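Local coordinates for protein alkyl hydroperoxide reductase E (Mycobacterium tuberculosis, PDB 5C04) that probably reduces hydrogen peroxide and organic hydroperoxides to water and alcohols with electrons from mycoredoxin, protecting the cell against oxidative stress, at residues A[66-78]-A[88-100]. The protein carries 1 engineered substitution. Numbering follows the deposited sequence. Where two conformers were deposited one is given.
Sequences AALAISVGPPPTH and TFPLLSDFWPHGA
Two neighbouring parallel strands, 66-71 and 91-93, join edge to edge in the buried sheet, Ala69 facing Leu91 and Ile70 facing Leu92. Ala69 N donates to Pro90 O (3.0 Å) and Ala69 O accepts from Leu92 N (2.7 Å); Ser71 N to Leu92 O continues the ladder, and Asp94 N to Ser71 O takes it one residue past the end of strand 91-93. On one sheet face Ile70 CG1 rests against Leu92 CB, while on the other Ala69 CB meets the edge of the Phe89 ring. The connection is a beta-alpha-beta crossover of the thioredoxin fold, whose helix 75-85 starts just beyond Pro74. The loop leading into it is tied to strand 91-93 by Ser93, whose chi1 of -69° turns OG toward Gly73 O, to which it donates at 2.7 Å. A water bound by Ser93 OG, Leu91 O and His78 ND1 extends this link to the helix. Further along, Pro74 CB lies over one face of the Phe95 ring in a CH-pi contact, 3.8 Å from its centroid, and Val72 CG1 packs on CD2 of His98 (4.0 Å), whose NE2 bonds to Gly113 O and ND1 to His98 ND1 of the second subunit. Ser71 has its side chain about 6 Å from that of Cys46, the probable peroxidatic cysteine.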
loop_
_atom_site.group_PDB
_atom_site.type_symbol
_atom_site.label_atom_id
_atom_site.label_comp_id
_atom_site.label_asym_id
_atom_site.label_seq_id
_atom_site.Cartn_x
_atom_site.Cartn_y
_atom_site.Cartn_z
ATOM N N ALA A 66 25.563 0.195 2.642
ATOM C CA ALA A 66 24.265 0.836 2.805
ATOM C C ALA A 66 23.209 -0.251 2.768
ATOM O O ALA A 66 23.430 -1.310 2.179
ATOM C CB ALA A 66 24.014 1.841 1.703
ATOM N N ALA A 67 22.080 -0.005 3.431
ATOM C CA ALA A 67 20.969 -0.947 3.423
ATOM C C ALA A 67 19.684 -0.241 3.001
ATOM O O ALA A 67 19.378 0.833 3.507
ATOM C CB ALA A 67 20.785 -1.579 4.778
ATOM N N LEU A 68 18.965 -0.884 2.091
ATOM C CA LEU A 68 17.690 -0.354 1.580
ATOM C C LEU A 68 16.630 -1.420 1.684
ATOM O O LEU A 68 16.787 -2.508 1.141
ATOM C CB LEU A 68 17.831 0.045 0.108
ATOM C CG LEU A 68 19.012 0.967 -0.232
ATOM C CD1 LEU A 68 19.231 1.089 -1.729
ATOM C CD2 LEU A 68 18.789 2.328 0.376
ATOM N N ALA A 69 15.527 -1.093 2.345
ATOM C CA ALA A 69 14.395 -2.005 2.418
ATOM C C ALA A 69 13.469 -1.630 1.260
ATOM O O ALA A 69 13.349 -0.438 0.968
ATOM C CB ALA A 69 13.712 -1.897 3.761
ATOM N N ILE A 70 12.938 -2.604 0.544
ATOM C CA ILE A 70 12.029 -2.322 -0.593
ATOM C C ILE A 70 10.756 -3.140 -0.482
ATOM O O ILE A 70 10.803 -4.357 -0.316
ATOM C CB ILE A 70 12.719 -2.686 -1.928
ATOM C CG1 ILE A 70 14.070 -1.948 -2.043
ATOM C CG2 ILE A 70 11.810 -2.423 -3.132
ATOM C CD1 ILE A 70 14.936 -2.328 -3.244
ATOM N N SER A 71 9.610 -2.469 -0.621
ATOM C CA SER A 71 8.320 -3.131 -0.519
ATOM C C SER A 71 7.335 -2.377 -1.393
ATOM O O SER A 71 7.616 -1.246 -1.780
ATOM C CB SER A 71 7.872 -3.123 0.933
ATOM O OG SER A 71 6.817 -4.045 1.136
ATOM N N VAL A 72 6.169 -2.991 -1.648
ATOM C CA VAL A 72 5.166 -2.361 -2.515
ATOM C C VAL A 72 4.372 -1.219 -1.874
ATOM O O VAL A 72 3.564 -0.596 -2.577
ATOM C CB VAL A 72 4.211 -3.413 -3.138
ATOM C CG1 VAL A 72 4.964 -4.393 -4.031
ATOM C CG2 VAL A 72 3.365 -4.099 -2.083
ATOM N N GLY A 73 4.592 -0.883 -0.600
ATOM C CA GLY A 73 3.862 0.205 0.018
ATOM C C GLY A 73 4.315 1.568 -0.451
ATOM O O GLY A 73 5.479 1.730 -0.809
ATOM N N PRO A 74 3.426 2.556 -0.431
ATOM C CA PRO A 74 3.770 3.919 -0.762
ATOM C C PRO A 74 4.447 4.647 0.398
ATOM O O PRO A 74 4.391 4.195 1.542
ATOM C CB PRO A 74 2.426 4.531 -1.109
ATOM C CG PRO A 74 1.472 3.825 -0.215
ATOM C CD PRO A 74 2.005 2.420 -0.062
ATOM N N PRO A 75 5.049 5.818 0.123
ATOM C CA PRO A 75 5.801 6.463 1.194
ATOM C C PRO A 75 5.038 6.779 2.473
ATOM O O PRO A 75 5.603 6.635 3.521
ATOM C CB PRO A 75 6.376 7.730 0.527
ATOM C CG PRO A 75 6.491 7.329 -0.897
ATOM C CD PRO A 75 5.280 6.448 -1.171
ATOM N N PRO A 76 3.756 7.203 2.409
ATOM C CA PRO A 76 3.087 7.508 3.697
ATOM C C PRO A 76 2.969 6.289 4.620
ATOM O O PRO A 76 3.039 6.438 5.833
ATOM C CB PRO A 76 1.697 8.017 3.264
ATOM C CG PRO A 76 1.925 8.571 1.902
ATOM C CD PRO A 76 2.948 7.654 1.257
ATOM N N THR A 77 2.730 5.102 4.045
ATOM C CA THR A 77 2.734 3.891 4.848
ATOM C C THR A 77 4.074 3.682 5.528
ATOM O O THR A 77 4.157 3.380 6.724
ATOM C CB THR A 77 2.383 2.678 3.973
ATOM O OG1 THR A 77 1.013 2.816 3.552
ATOM C CG2 THR A 77 2.542 1.360 4.704
ATOM N N HIS A 78 5.127 3.798 4.719
ATOM C CA HIS A 78 6.475 3.572 5.221
ATOM C C HIS A 78 6.925 4.631 6.200
ATOM O O HIS A 78 7.638 4.307 7.149
ATOM C CB HIS A 78 7.433 3.430 4.059
ATOM C CG HIS A 78 7.209 2.177 3.267
ATOM N ND1 HIS A 78 7.702 1.998 2.004
ATOM C CD2 HIS A 78 6.504 1.052 3.558
ATOM C CE1 HIS A 78 7.346 0.807 1.551
ATOM N NE2 HIS A 78 6.608 0.215 2.471
ATOM N N THR A 88 15.513 4.262 10.873
ATOM C CA THR A 88 16.163 5.444 10.285
ATOM C C THR A 88 16.814 5.192 8.931
ATOM O O THR A 88 17.327 6.127 8.301
ATOM C CB THR A 88 17.234 6.019 11.231
ATOM O OG1 THR A 88 18.250 5.038 11.446
ATOM C CG2 THR A 88 16.621 6.421 12.557
ATOM N N PHE A 89 16.845 3.937 8.494
ATOM C CA PHE A 89 17.347 3.590 7.174
ATOM C C PHE A 89 16.245 3.812 6.126
ATOM O O PHE A 89 15.067 3.962 6.500
ATOM C CB PHE A 89 17.872 2.136 7.155
ATOM C CG PHE A 89 16.888 1.111 7.697
ATOM C CD1 PHE A 89 16.862 0.794 9.053
ATOM C CD2 PHE A 89 15.962 0.490 6.857
ATOM C CE1 PHE A 89 15.948 -0.123 9.553
ATOM C CE2 PHE A 89 15.043 -0.431 7.366
ATOM C CZ PHE A 89 15.054 -0.746 8.714
ATOM N N PRO A 90 16.594 3.793 4.822
ATOM C CA PRO A 90 15.574 4.008 3.794
ATOM C C PRO A 90 14.675 2.796 3.561
ATOM O O PRO A 90 15.159 1.671 3.388
ATOM C CB PRO A 90 16.382 4.305 2.517
ATOM C CG PRO A 90 17.748 4.662 3.003
ATOM C CD PRO A 90 17.960 3.871 4.247
ATOM N N LEU A 91 13.369 3.063 3.567
ATOM C CA LEU A 91 12.342 2.132 3.109
ATOM C C LEU A 91 11.867 2.701 1.803
ATOM O O LEU A 91 11.406 3.860 1.775
ATOM C CB LEU A 91 11.182 2.088 4.077
ATOM C CG LEU A 91 11.381 1.260 5.351
ATOM C CD1 LEU A 91 12.320 1.886 6.355
ATOM C CD2 LEU A 91 10.043 1.041 6.039
ATOM N N LEU A 92 12.020 1.920 0.736
ATOM C CA LEU A 92 11.708 2.368 -0.620
ATOM C C LEU A 92 10.409 1.807 -1.120
ATOM O O LEU A 92 10.059 0.665 -0.804
ATOM C CB LEU A 92 12.799 1.973 -1.596
ATOM C CG LEU A 92 14.203 2.405 -1.215
ATOM C CD1 LEU A 92 15.108 2.108 -2.394
ATOM C CD2 LEU A 92 14.287 3.867 -0.800
ATOM N N SER A 93 9.692 2.617 -1.915
ATOM C CA SER A 93 8.344 2.269 -2.393
ATOM C C SER A 93 8.334 1.731 -3.814
ATOM O O SER A 93 8.515 2.501 -4.767
ATOM C CB SER A 93 7.445 3.501 -2.343
ATOM O OG SER A 93 7.175 3.858 -1.021
ATOM N N ASP A 94 8.105 0.426 -3.952
ATOM C CA ASP A 94 7.956 -0.227 -5.250
ATOM C C ASP A 94 6.439 -0.269 -5.583
ATOM O O ASP A 94 5.860 -1.321 -5.834
ATOM C CB ASP A 94 8.598 -1.635 -5.180
ATOM C CG ASP A 94 8.790 -2.284 -6.552
ATOM O OD1 ASP A 94 8.801 -1.576 -7.601
ATOM O OD2 ASP A 94 8.909 -3.529 -6.596
ATOM N N PHE A 95 5.851 0.924 -5.599
ATOM C CA PHE A 95 4.395 1.108 -5.459
ATOM C C PHE A 95 3.620 1.247 -6.772
ATOM O O PHE A 95 2.551 0.638 -6.937
ATOM C CB PHE A 95 4.145 2.345 -4.612
ATOM C CG PHE A 95 2.703 2.798 -4.581
ATOM C CD1 PHE A 95 1.784 2.128 -3.787
ATOM C CD2 PHE A 95 2.294 3.911 -5.297
ATOM C CE1 PHE A 95 0.467 2.522 -3.748
ATOM C CE2 PHE A 95 0.983 4.306 -5.272
ATOM C CZ PHE A 95 0.081 3.616 -4.494
ATOM N N TRP A 96 4.140 2.055 -7.684
ATOM C CA TRP A 96 3.451 2.300 -8.952
ATOM C C TRP A 96 4.481 2.774 -9.972
ATOM O O TRP A 96 4.999 3.885 -9.845
ATOM C CB TRP A 96 2.356 3.341 -8.753
ATOM C CG TRP A 96 1.482 3.491 -9.952
ATOM C CD1 TRP A 96 1.392 4.569 -10.796
ATOM C CD2 TRP A 96 0.540 2.535 -10.425
ATOM N NE1 TRP A 96 0.438 4.341 -11.757
ATOM C CE2 TRP A 96 -0.087 3.090 -11.566
ATOM C CE3 TRP A 96 0.153 1.271 -9.999
ATOM C CZ2 TRP A 96 -1.089 2.414 -12.265
ATOM C CZ3 TRP A 96 -0.830 0.605 -10.700
ATOM C CH2 TRP A 96 -1.429 1.166 -11.817
ATOM N N PRO A 97 4.819 1.946 -10.959
ATOM C CA PRO A 97 4.219 0.628 -11.215
ATOM C C PRO A 97 4.412 -0.388 -10.087
ATOM O O PRO A 97 5.488 -0.459 -9.485
ATOM C CB PRO A 97 4.942 0.140 -12.473
ATOM C CG PRO A 97 6.203 0.919 -12.512
ATOM C CD PRO A 97 5.912 2.249 -11.904
ATOM N N HIS A 98 3.368 -1.169 -9.833
ATOM C CA HIS A 98 3.263 -2.035 -8.642
ATOM C C HIS A 98 4.216 -3.244 -8.750
ATOM O O HIS A 98 4.028 -4.127 -9.581
ATOM C CB HIS A 98 1.809 -2.491 -8.519
ATOM C CG HIS A 98 1.484 -3.285 -7.286
ATOM N ND1 HIS A 98 0.385 -3.025 -6.496
ATOM C CD2 HIS A 98 2.058 -4.393 -6.759
ATOM C CE1 HIS A 98 0.301 -3.919 -5.533
ATOM N NE2 HIS A 98 1.322 -4.752 -5.661
ATOM N N GLY A 99 5.243 -3.279 -7.891
ATOM C CA GLY A 99 6.172 -4.385 -7.916
ATOM C C GLY A 99 7.164 -4.425 -9.077
ATOM O O GLY A 99 7.772 -5.473 -9.294
ATOM N N ALA A 100 7.365 -3.315 -9.789
ATOM C CA ALA A 100 8.221 -3.356 -11.010
ATOM C C ALA A 100 9.668 -3.705 -10.687
ATOM O O ALA A 100 10.288 -4.515 -11.383
ATOM C CB ALA A 100 8.155 -2.035 -11.755
HETATM O O HOH W 1 1.391 -0.972 -4.458
HETATM O O HOH W 2 8.768 4.461 1.127
#